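Local coordinates for protein beta-hydroxyacid dehydrogenase, 3-hydroxyisobutyrate dehydrogenase (Saccharomonospora xinjiangensis XJ-54, PDB 6GRL) that acts as an S-selective imine reductase and probably binds NADP(H) as the hydride-carrying cofactor of its oxidoreductase reaction, at residues D21-L26 and R37-R42; S77-V82 and D160-I165; R118-W123 and A129-G134; L150-S155 and P164-L169. One frame throughout, in Å; residues are numbered along the deposited sequence. Where two conformers were deposited one is given.

The four contacts show how a Rossmann-like sheet is clothed by helices. From the N terminus, contact 1 closes the first loop, folding helix 30-41 back over strand 23-26. Contact 2 closes the longest loop, with 77 residues between its segments, setting helix 156-166 against strand 79-82, the sheet neighbour of strand 23-26. Contact 3 is nested inside that loop and joins helix 114-126 to strand 130-137, on the opposite face of the sheet. Contact 4 follows contact 3 in series and shares Pro164 and Ile165 of helix 156-166 with contact 2. Contacts 1, 2 and 4 meet: Phe39 of contact 1 touches Ile165, so helices 30-41 and 156-166 touch.

Contact 1: residues D21-L26 and R37-R42; sequences DPVTVL and RAFVER
Phe39 of helix 30-41 drives its ring against Val23 and Val25 of strand 23-26, an exchange within the first beta-alpha-beta unit of a Rossmann-like fold. The strand leads toward a glycine pattern, Gly27, Gly29 and Gly32, consistent with the dinucleotide-binding turn of such domains, and the helix returns from that turn across the sheet. Half of the buried surface belongs to Phe39, with Val23 second and Val25 a smaller third.

The two valines are alternate residues of the strand, so both CB atoms are directed at the helix, while the intervening Thr24 turns to the other side. Val23 was deposited in two conformers. In the one described here its CG1 is placed opposite the backbone N (chi1 176°) and meets the ring obliquely, 3.6 Å from Phe39 CD2 and 3.8 Å from Phe39 CE2; the second conformer may meet it differently. Val25 has nearly the same first torsion, yet it is the other branch, CG2, that reaches the aromatic group. The nearest CA atoms, Val23 CA and Phe39 CA, are 7.5 Å apart, and the phenyl ring spans this gap.

All three touching residues are buried, and the ring has further company: His44 meets it edge-to-face, while Ile165 of helix 156-166 and Val81 of strand 79-82 also pack on it. The one ring thus touches strands 23-26 and 79-82 and helix 156-166. On the Val25 side the approach is near the ring plane, with Val25 CG2 standing at the edge 4.1 Å from Phe39 CD2.

Contact 2: residues S77-V82 and D160-I165; sequences SRFVVV and DAHEPI
Phe79 of strand 79-82 meets both His162 and Ile165 of helix 156-166, and Arg78 adds a polar fringe to this largely buried interface. The aromatic pair comes first. The two rings have centroids 5.2 Å apart and planes inclined by 38°, an oblique meeting of the two rings. Phe79 CE1 approaches one face of the imidazole, 3.9 Å from His162 CG, while Ala161 CB lies toward the rim of the opposite face.

The apolar component is a methyl against the same phenyl ring: Ile165 CG2 lies 3.8 Å from Phe79 CE2. Because this branch is turned opposite its backbone N, with CG1 beside that N (chi1 -62°), it points at the strand.

The polar component lies at the edge of the interface. Arg78, extended from CG to NE, reaches along the rim until its NH1 comes in at the imidazole edge, near the ring plane and 3.3 Å from His162 CE1. Its NE is committed to the carbonyl of Gly103, which steadies the guanidinium.

Strand 79-82 lies between strands 23-26 and 105-108, and both contribute to the surroundings, with Val23 and Val107 against Phe79 and Val105 against His162. Helix 156-166 covers this face of the sheet, and its Ile165 also touches Phe39 of the adjacent helix 30-41.

Contact 3: residues R118-W123 and A129-G134; sequences RSNERW and AEYLDG
Tyr131 lays one face of its ring against the backbone of Asn120 and Glu121, joining helix 114-126 to strand 130-137 in a beta-alpha-beta unit of the Rossmann-like domain. The peptide link between those two residues sits above the ring, with Asn120 C over its centre and Glu121 N 3.8 Å above the plane, nearer the rim. Asn120 CB presses on the phenol end, 3.4 Å from Tyr131 CZ. At the other end Glu121 CB stands 3.7 Å from Tyr131 CD2. Setting Tyr131 CG opposite the backbone N (chi1 -180°) carries the ring out to the helix backbone.

A second shell fixes the ring by its hydroxyl. Tyr131 OH donates over 2.6 Å to Asp133 OD2, which offers its anti lone pair, the one away from its other oxygen; the hydroxyl also bonds Asn108 of the neighbouring strand. Asp133 is itself paired with Lys135, which probably steadies its negative charge.

Alongside, two waters lie between the elements. The one near Glu121 OE2 and Tyr131 O is so close to both that its bridge is doubtful. The other links main chain to main chain, donating to Glu121 O at 3.1 Å and to Ala129 O at 2.8 Å.

Contact 4: residues L150-S155 and P164-L169; sequences LSFSGS and PILREL
Leu150 and Phe152, two residues apart on strand 149-154, both direct their CB atoms at residues 164-169, where Leu166 and Leu169 answer them. The backbones remain well separated, Leu150 CA and Leu169 CA being 8.0 Å apart. Leu166 to Leu169 form a type I turn, closed by Leu169 N bonding Leu166 O at 3.1 Å, which brings Leu169 round to the strand.

The main side-chain contact is a CH-pi interaction. Leu166 CD1 lies 3.8 Å from the centroid of the Phe152 ring and only 8° off its normal, almost exactly over the centre. The second branch continues the cover to the far end of the ring, with Leu166 CD2 3.7 Å from Phe152 CZ. Leu150 and Leu169 cross at about a right angle, bringing Leu150 CD1 to 4.0 Å from Leu169 CB.

Val172 of strand 171-174 touches both Phe152 and Leu166, and Leu169 continues onto Ala38 and Phe39 of helix 30-41. All four leading residues are buried in this hydrophobic layer between helix and sheet, as in the last beta-alpha-beta crossover of a Rossmann-like domain, here strand 149-154, helix 156-166 and strand 171-174.

Contact 1: residues D21-L26 and R37-R42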
loop_
_atom_site.group_PDB
_atom_site.type_symbol
_atom_site.label_atom_id
_atom_site.label_comp_id
_atom_site.label_asym_id
_atom_site.label_seq_id
_atom_site.Cartn_x
_atom_site.Cartn_y
_atom_site.Cartn_z
ATOM N N ASP A 21 -26.759 3.436 -2.988
ATOM C CA ASP A 21 -26.712 4.569 -2.078
ATOM C C ASP A 21 -26.081 5.778 -2.765
ATOM O O ASP A 21 -25.156 5.622 -3.570
ATOM C CB ASP A 21 -25.913 4.214 -0.825
ATOM C CG ASP A 21 -26.494 3.030 -0.080
ATOM O OD1 ASP A 21 -25.741 2.071 0.193
ATOM O OD2 ASP A 21 -27.702 3.056 0.231
ATOM N N PRO A 22 -26.553 6.990 -2.473
ATOM C CA PRO A 22 -25.865 8.187 -2.973
ATOM C C PRO A 22 -24.434 8.243 -2.460
ATOM O O PRO A 22 -24.143 7.836 -1.334
ATOM C CB PRO A 22 -26.708 9.342 -2.419
ATOM C CG PRO A 22 -28.058 8.737 -2.170
ATOM C CD PRO A 22 -27.786 7.325 -1.739
ATOM N N VAL A 23 -23.536 8.743 -3.304
ATOM C CA VAL A 23 -22.112 8.819 -2.989
ATOM C C VAL A 23 -21.592 10.190 -3.395
ATOM O O VAL A 23 -21.965 10.719 -4.448
ATOM C CB VAL A 23 -21.314 7.702 -3.700
ATOM C CG1 VAL A 23 -19.823 7.847 -3.436
ATOM C CG2 VAL A 23 -21.802 6.327 -3.264
ATOM N N THR A 24 -20.732 10.767 -2.560
ATOM C CA THR A 24 -20.023 11.998 -2.878
ATOM C C THR A 24 -18.545 11.676 -3.047
ATOM O O THR A 24 -17.969 10.960 -2.220
ATOM C CB THR A 24 -20.215 13.048 -1.783
ATOM O OG1 THR A 24 -21.563 13.530 -1.814
ATOM C CG2 THR A 24 -19.255 14.219 -1.982
ATOM N N VAL A 25 -17.940 12.186 -4.117
ATOM C CA VAL A 25 -16.512 12.026 -4.369
ATOM C C VAL A 25 -15.873 13.407 -4.349
ATOM O O VAL A 25 -16.239 14.277 -5.150
ATOM C CB VAL A 25 -16.232 11.317 -5.703
ATOM C CG1 VAL A 25 -14.732 11.208 -5.938
ATOM C CG2 VAL A 25 -16.874 9.940 -5.715
ATOM N N LEU A 26 -14.922 13.607 -3.438
ATOM C CA LEU A 26 -14.149 14.842 -3.360
ATOM C C LEU A 26 -12.786 14.595 -3.994
ATOM O O LEU A 26 -11.979 13.822 -3.468
ATOM C CB LEU A 26 -13.993 15.301 -1.912
ATOM C CG LEU A 26 -15.268 15.558 -1.116
ATOM C CD1 LEU A 26 -14.924 15.982 0.301
ATOM C CD2 LEU A 26 -16.118 16.614 -1.805
ATOM N N ARG A 37 -16.302 7.637 -11.702
ATOM C CA ARG A 37 -16.866 6.931 -12.850
ATOM C C ARG A 37 -17.408 5.568 -12.445
ATOM O O ARG A 37 -18.500 5.174 -12.872
ATOM C CB ARG A 37 -15.812 6.773 -13.945
ATOM C CG ARG A 37 -15.626 7.990 -14.832
ATOM C CD ARG A 37 -14.925 7.612 -16.130
ATOM N NE ARG A 37 -13.647 6.948 -15.887
ATOM C CZ ARG A 37 -12.492 7.587 -15.732
ATOM N NH1 ARG A 37 -12.451 8.910 -15.796
ATOM N NH2 ARG A 37 -11.377 6.903 -15.513
ATOM N N ALA A 38 -16.657 4.832 -11.622
ATOM C CA ALA A 38 -17.097 3.504 -11.209
ATOM C C ALA A 38 -18.414 3.571 -10.448
ATOM O O ALA A 38 -19.298 2.729 -10.649
ATOM C CB ALA A 38 -16.018 2.834 -10.359
ATOM N N PHE A 39 -18.569 4.570 -9.578
ATOM C CA PHE A 39 -19.818 4.713 -8.836
ATOM C C PHE A 39 -20.963 5.122 -9.754
ATOM O O PHE A 39 -22.085 4.621 -9.616
ATOM C CB PHE A 39 -19.641 5.723 -7.702
ATOM C CG PHE A 39 -18.838 5.198 -6.543
ATOM C CD1 PHE A 39 -18.991 3.892 -6.110
ATOM C CD2 PHE A 39 -17.925 6.012 -5.891
ATOM C CE1 PHE A 39 -18.254 3.407 -5.044
ATOM C CE2 PHE A 39 -17.184 5.533 -4.824
ATOM C CZ PHE A 39 -17.350 4.229 -4.401
ATOM N N VAL A 40 -20.698 6.025 -10.704
ATOM C CA VAL A 40 -21.734 6.444 -11.648
ATOM C C VAL A 40 -22.232 5.250 -12.452
ATOM O O VAL A 40 -23.442 5.052 -12.621
ATOM C CB VAL A 40 -21.205 7.559 -12.568
ATOM C CG1 VAL A 40 -22.159 7.786 -13.731
ATOM C CG2 VAL A 40 -20.999 8.846 -11.786
ATOM N N GLU A 41 -21.304 4.430 -12.949
ATOM C CA GLU A 41 -21.669 3.283 -13.772
ATOM C C GLU A 41 -22.424 2.217 -12.989
ATOM O O GLU A 41 -23.109 1.389 -13.599
ATOM C CB GLU A 41 -20.417 2.678 -14.408
ATOM C CG GLU A 41 -19.694 3.618 -15.361
ATOM C CD GLU A 41 -18.327 3.104 -15.773
ATOM O OE1 GLU A 41 -17.941 2.005 -15.324
ATOM O OE2 GLU A 41 -17.635 3.809 -16.537
ATOM N N ARG A 42 -22.315 2.215 -11.662
ATOM C CA ARG A 42 -23.022 1.254 -10.825
ATOM C C ARG A 42 -24.380 1.765 -10.359
ATOM O O ARG A 42 -25.012 1.124 -9.513
ATOM C CB ARG A 42 -22.163 0.875 -9.615
ATOM C CG ARG A 42 -20.948 0.024 -9.955
ATOM C CD ARG A 42 -21.330 -1.199 -10.775
ATOM N NE ARG A 42 -21.798 -2.299 -9.937
ATOM C CZ ARG A 42 -21.000 -3.195 -9.364
ATOM N NH1 ARG A 42 -19.687 -3.125 -9.536
ATOM N NH2 ARG A 42 -21.515 -4.162 -8.617
#

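Contact 2: residues S77-V82 and D160-I165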
loop_
_atom_site.group_PDB
_atom_site.type_symbol
_atom_site.label_atom_id
_atom_site.label_comp_id
_atom_site.label_asym_id
_atom_site.label_seq_id
_atom_site.Cartn_x
_atom_site.Cartn_y
_atom_site.Cartn_z
ATOM N N SER A 77 -24.897 13.450 0.151
ATOM C CA SER A 77 -24.863 12.017 0.413
ATOM C C SER A 77 -24.387 11.757 1.834
ATOM O O SER A 77 -23.726 12.594 2.453
ATOM C CB SER A 77 -23.947 11.279 -0.575
ATOM O OG SER A 77 -23.804 11.989 -1.794
ATOM N N ARG A 78 -24.722 10.564 2.335
ATOM C CA ARG A 78 -24.188 10.093 3.606
ATOM C C ARG A 78 -22.798 9.492 3.438
ATOM O O ARG A 78 -21.987 9.535 4.368
ATOM C CB ARG A 78 -25.137 9.059 4.221
ATOM C CG ARG A 78 -24.587 8.341 5.446
ATOM C CD ARG A 78 -25.572 7.322 5.989
ATOM N NE ARG A 78 -25.123 6.760 7.260
ATOM C CZ ARG A 78 -24.596 5.548 7.401
ATOM N NH1 ARG A 78 -24.450 4.756 6.348
ATOM N NH2 ARG A 78 -24.217 5.127 8.600
ATOM N N PHE A 79 -22.507 8.950 2.257
ATOM C CA PHE A 79 -21.256 8.260 1.965
ATOM C C PHE A 79 -20.344 9.218 1.205
ATOM O O PHE A 79 -20.652 9.607 0.074
ATOM C CB PHE A 79 -21.545 6.999 1.154
ATOM C CG PHE A 79 -20.408 6.024 1.094
ATOM C CD1 PHE A 79 -20.108 5.219 2.182
ATOM C CD2 PHE A 79 -19.658 5.888 -0.061
ATOM C CE1 PHE A 79 -19.069 4.310 2.121
ATOM C CE2 PHE A 79 -18.618 4.980 -0.128
ATOM C CZ PHE A 79 -18.323 4.190 0.966
ATOM N N VAL A 80 -19.225 9.598 1.820
ATOM C CA VAL A 80 -18.307 10.587 1.256
ATOM C C VAL A 80 -16.953 9.925 1.048
ATOM O O VAL A 80 -16.337 9.447 2.008
ATOM C CB VAL A 80 -18.171 11.824 2.157
ATOM C CG1 VAL A 80 -17.191 12.821 1.550
ATOM C CG2 VAL A 80 -19.526 12.473 2.384
ATOM N N VAL A 81 -16.483 9.919 -0.197
ATOM C CA VAL A 81 -15.196 9.338 -0.566
ATOM C C VAL A 81 -14.237 10.473 -0.897
ATOM O O VAL A 81 -14.557 11.346 -1.713
ATOM C CB VAL A 81 -15.336 8.371 -1.753
ATOM C CG1 VAL A 81 -13.986 7.768 -2.109
ATOM C CG2 VAL A 81 -16.348 7.286 -1.433
ATOM N N VAL A 82 -13.064 10.461 -0.266
ATOM C CA VAL A 82 -12.058 11.506 -0.429
ATOM C C VAL A 82 -10.882 10.923 -1.201
ATOM O O VAL A 82 -10.222 9.989 -0.729
ATOM C CB VAL A 82 -11.599 12.065 0.926
ATOM C CG1 VAL A 82 -10.680 13.267 0.729
ATOM C CG2 VAL A 82 -12.799 12.433 1.783
ATOM N N ASP A 160 -17.869 -3.495 7.466
ATOM C CA ASP A 160 -18.797 -4.578 7.156
ATOM C C ASP A 160 -20.063 -4.051 6.493
ATOM O O ASP A 160 -20.583 -4.666 5.555
ATOM C CB ASP A 160 -19.145 -5.352 8.429
ATOM C CG ASP A 160 -17.959 -6.110 8.994
ATOM O OD1 ASP A 160 -17.042 -6.451 8.219
ATOM O OD2 ASP A 160 -17.948 -6.370 10.216
ATOM N N ALA A 161 -20.570 -2.910 6.962
ATOM C CA ALA A 161 -21.812 -2.366 6.425
ATOM C C ALA A 161 -21.653 -1.818 5.012
ATOM O O ALA A 161 -22.639 -1.767 4.270
ATOM C CB ALA A 161 -22.346 -1.269 7.346
ATOM N N HIS A 162 -20.445 -1.411 4.623
ATOM C CA HIS A 162 -20.225 -0.774 3.331
ATOM C C HIS A 162 -19.265 -1.551 2.438
ATOM O O HIS A 162 -18.863 -1.036 1.387
ATOM C CB HIS A 162 -19.711 0.654 3.530
ATOM C CG HIS A 162 -20.630 1.515 4.339
ATOM N ND1 HIS A 162 -21.795 2.046 3.828
ATOM C CD2 HIS A 162 -20.561 1.930 5.626
ATOM C CE1 HIS A 162 -22.400 2.755 4.763
ATOM N NE2 HIS A 162 -21.672 2.701 5.864
ATOM N N GLU A 163 -18.889 -2.771 2.821
ATOM C CA GLU A 163 -17.990 -3.563 1.987
ATOM C C GLU A 163 -18.507 -3.786 0.569
ATOM O O GLU A 163 -17.691 -3.709 -0.368
ATOM C CB GLU A 163 -17.694 -4.907 2.669
ATOM C CG GLU A 163 -16.654 -5.746 1.942
ATOM C CD GLU A 163 -16.355 -7.053 2.650
ATOM O OE1 GLU A 163 -16.999 -7.336 3.682
ATOM O OE2 GLU A 163 -15.472 -7.798 2.173
ATOM N N PRO A 164 -19.796 -4.064 0.326
ATOM C CA PRO A 164 -20.247 -4.205 -1.069
ATOM C C PRO A 164 -20.044 -2.953 -1.905
ATOM O O PRO A 164 -19.801 -3.062 -3.114
ATOM C CB PRO A 164 -21.735 -4.551 -0.923
ATOM C CG PRO A 164 -21.838 -5.184 0.410
ATOM C CD PRO A 164 -20.863 -4.443 1.273
ATOM N N ILE A 165 -20.137 -1.765 -1.305
ATOM C CA ILE A 165 -19.871 -0.544 -2.058
ATOM C C ILE A 165 -18.385 -0.429 -2.374
ATOM O O ILE A 165 -17.999 -0.063 -3.491
ATOM C CB ILE A 165 -20.385 0.686 -1.289
ATOM C CG1 ILE A 165 -21.901 0.605 -1.102
ATOM C CG2 ILE A 165 -20.008 1.970 -2.015
ATOM C CD1 ILE A 165 -22.470 1.723 -0.256
#

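Contact 3: residues R118-W123 and A129-G134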
loop_
_atom_site.group_PDB
_atom_site.type_symbol
_atom_site.label_atom_id
_atom_site.label_comp_id
_atom_site.label_asym_id
_atom_site.label_seq_id
_atom_site.Cartn_x
_atom_site.Cartn_y
_atom_site.Cartn_z
ATOM N N ARG A 118 -4.850 8.152 11.493
ATOM C CA ARG A 118 -5.374 8.133 12.854
ATOM C C ARG A 118 -5.902 9.505 13.255
ATOM O O ARG A 118 -6.925 9.606 13.945
ATOM C CB ARG A 118 -4.289 7.657 13.822
ATOM C CG ARG A 118 -3.795 6.247 13.521
ATOM C CD ARG A 118 -2.708 5.788 14.482
ATOM N NE ARG A 118 -2.229 4.454 14.132
ATOM C CZ ARG A 118 -0.980 4.167 13.776
ATOM N NH1 ARG A 118 -0.058 5.120 13.731
ATOM N NH2 ARG A 118 -0.650 2.920 13.473
ATOM N N SER A 119 -5.226 10.572 12.824
ATOM C CA SER A 119 -5.720 11.917 13.100
ATOM C C SER A 119 -7.031 12.181 12.370
ATOM O O SER A 119 -7.944 12.803 12.927
ATOM C CB SER A 119 -4.670 12.955 12.711
ATOM O OG SER A 119 -5.202 14.267 12.782
ATOM N N ASN A 120 -7.143 11.711 11.123
ATOM C CA ASN A 120 -8.382 11.883 10.371
ATOM C C ASN A 120 -9.550 11.194 11.065
ATOM O O ASN A 120 -10.668 11.721 11.087
ATOM C CB ASN A 120 -8.222 11.336 8.950
ATOM C CG ASN A 120 -7.228 12.124 8.124
ATOM O OD1 ASN A 120 -6.917 13.273 8.430
ATOM N ND2 ASN A 120 -6.731 11.510 7.057
ATOM N N GLU A 121 -9.308 10.006 11.629
ATOM C CA GLU A 121 -10.366 9.291 12.336
ATOM C C GLU A 121 -10.866 10.087 13.533
ATOM O O GLU A 121 -12.076 10.169 13.771
ATOM C CB GLU A 121 -9.864 7.922 12.787
ATOM C CG GLU A 121 -10.980 6.952 13.132
ATOM C CD GLU A 121 -10.494 5.752 13.921
ATOM O OE1 GLU A 121 -9.546 5.901 14.723
ATOM O OE2 GLU A 121 -11.054 4.655 13.724
ATOM N N ARG A 122 -9.945 10.671 14.305
ATOM C CA ARG A 122 -10.349 11.487 15.443
ATOM C C ARG A 122 -11.112 12.721 14.982
ATOM O O ARG A 122 -12.114 13.106 15.594
ATOM C CB ARG A 122 -9.124 11.884 16.268
ATOM C CG ARG A 122 -8.495 10.735 17.043
ATOM C CD ARG A 122 -7.438 11.236 18.018
ATOM N NE ARG A 122 -6.325 11.889 17.333
ATOM C CZ ARG A 122 -5.236 11.259 16.903
ATOM N NH1 ARG A 122 -5.106 9.951 17.084
ATOM N NH2 ARG A 122 -4.274 11.938 16.293
ATOM N N TRP A 123 -10.653 13.346 13.894
ATOM C CA TRP A 123 -11.348 14.504 13.339
ATOM C C TRP A 123 -12.781 14.156 12.957
ATOM O O TRP A 123 -13.713 14.918 13.243
ATOM C CB TRP A 123 -10.575 15.023 12.125
ATOM C CG TRP A 123 -11.107 16.290 11.518
ATOM C CD1 TRP A 123 -10.718 17.565 11.811
ATOM C CD2 TRP A 123 -12.103 16.400 10.493
ATOM N NE1 TRP A 123 -11.416 18.463 11.040
ATOM C CE2 TRP A 123 -12.272 17.773 10.223
ATOM C CE3 TRP A 123 -12.871 15.473 9.783
ATOM C CZ2 TRP A 123 -13.179 18.241 9.274
ATOM C CZ3 TRP A 123 -13.770 15.941 8.839
ATOM C CH2 TRP A 123 -13.916 17.312 8.594
ATOM N N ALA A 129 -18.973 11.422 12.610
ATOM C CA ALA A 129 -18.881 10.635 11.393
ATOM C C ALA A 129 -18.006 9.411 11.625
ATOM O O ALA A 129 -17.051 9.447 12.407
ATOM C CB ALA A 129 -18.307 11.465 10.238
ATOM N N GLU A 130 -18.355 8.320 10.947
ATOM C CA GLU A 130 -17.493 7.152 10.895
ATOM C C GLU A 130 -16.401 7.364 9.850
ATOM O O GLU A 130 -16.552 8.145 8.907
ATOM C CB GLU A 130 -18.304 5.897 10.577
ATOM C CG GLU A 130 -19.140 5.393 11.742
ATOM C CD GLU A 130 -20.133 4.325 11.330
ATOM O OE1 GLU A 130 -20.448 4.238 10.125
ATOM O OE2 GLU A 130 -20.592 3.568 12.210
ATOM N N TYR A 131 -15.283 6.663 10.029
ATOM C CA TYR A 131 -14.117 6.891 9.188
ATOM C C TYR A 131 -13.488 5.571 8.778
ATOM O O TYR A 131 -13.260 4.696 9.620
ATOM C CB TYR A 131 -13.080 7.761 9.907
ATOM C CG TYR A 131 -11.845 8.042 9.082
ATOM C CD1 TYR A 131 -11.847 9.033 8.107
ATOM C CD2 TYR A 131 -10.677 7.314 9.275
ATOM C CE1 TYR A 131 -10.723 9.290 7.349
ATOM C CE2 TYR A 131 -9.546 7.566 8.522
ATOM C CZ TYR A 131 -9.577 8.553 7.559
ATOM O OH TYR A 131 -8.454 8.809 6.810
ATOM N N LEU A 132 -13.208 5.437 7.485
ATOM C CA LEU A 132 -12.425 4.330 6.959
ATOM C C LEU A 132 -11.274 4.904 6.151
ATOM O O LEU A 132 -11.472 5.821 5.345
ATOM C CB LEU A 132 -13.273 3.400 6.083
ATOM C CG LEU A 132 -14.310 2.526 6.785
ATOM C CD1 LEU A 132 -15.224 1.870 5.762
ATOM C CD2 LEU A 132 -13.631 1.475 7.650
ATOM N N ASP A 133 -10.075 4.380 6.376
ATOM C CA ASP A 133 -8.910 4.759 5.594
ATOM C C ASP A 133 -8.615 3.661 4.584
ATOM O O ASP A 133 -8.554 2.480 4.945
ATOM C CB ASP A 133 -7.694 5.001 6.486
ATOM C CG ASP A 133 -6.645 5.854 5.807
ATOM O OD1 ASP A 133 -5.627 5.298 5.340
ATOM O OD2 ASP A 133 -6.848 7.082 5.724
ATOM N N GLY A 134 -8.446 4.052 3.328
ATOM C CA GLY A 134 -8.175 3.102 2.271
ATOM C C GLY A 134 -6.942 3.485 1.477
ATOM O O GLY A 134 -6.611 4.660 1.331
HETATM O O HOH W 1 -14.489 8.441 13.054
HETATM O O HOH W 2 -12.909 4.174 12.186
#

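Contact 4: residues L150-S155 and P164-L169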
loop_
_atom_site.group_PDB
_atom_site.type_symbol
_atom_site.label_atom_id
_atom_site.label_comp_id
_atom_site.label_asym_id
_atom_site.label_seq_id
_atom_site.Cartn_x
_atom_site.Cartn_y
_atom_site.Cartn_z
ATOM N N LEU A 150 -7.680 -2.807 -2.897
ATOM C CA LEU A 150 -7.811 -1.752 -1.902
ATOM C C LEU A 150 -7.669 -2.346 -0.510
ATOM O O LEU A 150 -8.266 -3.384 -0.210
ATOM C CB LEU A 150 -9.159 -1.032 -2.034
ATOM C CG LEU A 150 -9.437 -0.274 -3.336
ATOM C CD1 LEU A 150 -10.142 -1.167 -4.349
ATOM C CD2 LEU A 150 -10.257 0.979 -3.062
ATOM N N SER A 151 -6.877 -1.688 0.331
ATOM C CA SER A 151 -6.712 -2.062 1.729
ATOM C C SER A 151 -7.421 -1.039 2.603
ATOM O O SER A 151 -7.306 0.168 2.373
ATOM C CB SER A 151 -5.231 -2.135 2.111
ATOM O OG SER A 151 -4.556 -3.144 1.379
ATOM N N PHE A 152 -8.155 -1.517 3.607
ATOM C CA PHE A 152 -8.937 -0.642 4.468
ATOM C C PHE A 152 -8.629 -0.908 5.934
ATOM O O PHE A 152 -8.311 -2.033 6.330
ATOM C CB PHE A 152 -10.442 -0.808 4.226
ATOM C CG PHE A 152 -10.907 -0.238 2.920
ATOM C CD1 PHE A 152 -11.212 1.107 2.806
ATOM C CD2 PHE A 152 -11.029 -1.047 1.805
ATOM C CE1 PHE A 152 -11.635 1.635 1.602
ATOM C CE2 PHE A 152 -11.453 -0.526 0.599
ATOM C CZ PHE A 152 -11.756 0.816 0.498
ATOM N N SER A 153 -8.730 0.150 6.735
ATOM C CA SER A 153 -8.608 0.044 8.181
ATOM C C SER A 153 -9.529 1.072 8.821
ATOM O O SER A 153 -9.898 2.077 8.206
ATOM C CB SER A 153 -7.159 0.237 8.644
ATOM O OG SER A 153 -6.568 1.378 8.048
ATOM N N GLY A 154 -9.905 0.803 10.067
ATOM C CA GLY A 154 -10.843 1.621 10.800
ATOM C C GLY A 154 -11.888 0.751 11.458
ATOM O O GLY A 154 -11.689 -0.454 11.648
ATOM N N SER A 155 -13.018 1.371 11.795
ATOM C CA SER A 155 -14.088 0.659 12.482
ATOM C C SER A 155 -14.554 -0.538 11.665
ATOM O O SER A 155 -14.873 -0.413 10.480
ATOM C CB SER A 155 -15.260 1.602 12.752
ATOM O OG SER A 155 -16.443 0.870 13.025
ATOM N N PRO A 164 -19.796 -4.064 0.326
ATOM C CA PRO A 164 -20.247 -4.205 -1.069
ATOM C C PRO A 164 -20.044 -2.953 -1.905
ATOM O O PRO A 164 -19.801 -3.062 -3.114
ATOM C CB PRO A 164 -21.735 -4.551 -0.923
ATOM C CG PRO A 164 -21.838 -5.184 0.410
ATOM C CD PRO A 164 -20.863 -4.443 1.273
ATOM N N ILE A 165 -20.137 -1.765 -1.305
ATOM C CA ILE A 165 -19.871 -0.544 -2.058
ATOM C C ILE A 165 -18.385 -0.429 -2.374
ATOM O O ILE A 165 -17.999 -0.063 -3.491
ATOM C CB ILE A 165 -20.385 0.686 -1.289
ATOM C CG1 ILE A 165 -21.901 0.605 -1.102
ATOM C CG2 ILE A 165 -20.008 1.970 -2.015
ATOM C CD1 ILE A 165 -22.470 1.723 -0.256
ATOM N N LEU A 166 -17.529 -0.754 -1.403
ATOM C CA LEU A 166 -16.088 -0.649 -1.612
ATOM C C LEU A 166 -15.603 -1.630 -2.674
ATOM O O LEU A 166 -14.696 -1.309 -3.451
ATOM C CB LEU A 166 -15.351 -0.880 -0.295
ATOM C CG LEU A 166 -15.727 0.050 0.859
ATOM C CD1 LEU A 166 -15.005 -0.363 2.133
ATOM C CD2 LEU A 166 -15.420 1.500 0.508
ATOM N N ARG A 167 -16.189 -2.830 -2.725
ATOM C CA ARG A 167 -15.740 -3.821 -3.697
ATOM C C ARG A 167 -16.145 -3.473 -5.122
ATOM O O ARG A 167 -15.705 -4.152 -6.055
ATOM C CB ARG A 167 -16.264 -5.214 -3.331
ATOM C CG ARG A 167 -17.764 -5.385 -3.467
ATOM C CD ARG A 167 -18.157 -6.855 -3.522
ATOM N NE ARG A 167 -18.216 -7.452 -2.190
ATOM C CZ ARG A 167 -19.316 -7.962 -1.647
ATOM N NH1 ARG A 167 -20.459 -7.949 -2.319
ATOM N NH2 ARG A 167 -19.275 -8.483 -0.428
ATOM N N GLU A 168 -16.967 -2.439 -5.313
ATOM C CA GLU A 168 -17.238 -1.936 -6.653
ATOM C C GLU A 168 -16.019 -1.272 -7.277
ATOM O O GLU A 168 -16.004 -1.059 -8.493
ATOM C CB GLU A 168 -18.407 -0.948 -6.621
ATOM C CG GLU A 168 -19.704 -1.528 -6.073
ATOM C CD GLU A 168 -20.827 -0.508 -6.018
ATOM O OE1 GLU A 168 -20.568 0.680 -6.299
ATOM O OE2 GLU A 168 -21.970 -0.896 -5.695
ATOM N N LEU A 169 -15.005 -0.944 -6.477
ATOM C CA LEU A 169 -13.785 -0.333 -6.986
ATOM C C LEU A 169 -12.689 -1.348 -7.284
ATOM O O LEU A 169 -11.726 -1.009 -7.979
ATOM C CB LEU A 169 -13.262 0.701 -5.984
ATOM C CG LEU A 169 -14.261 1.776 -5.551
ATOM C CD1 LEU A 169 -13.632 2.726 -4.542
ATOM C CD2 LEU A 169 -14.781 2.540 -6.761
#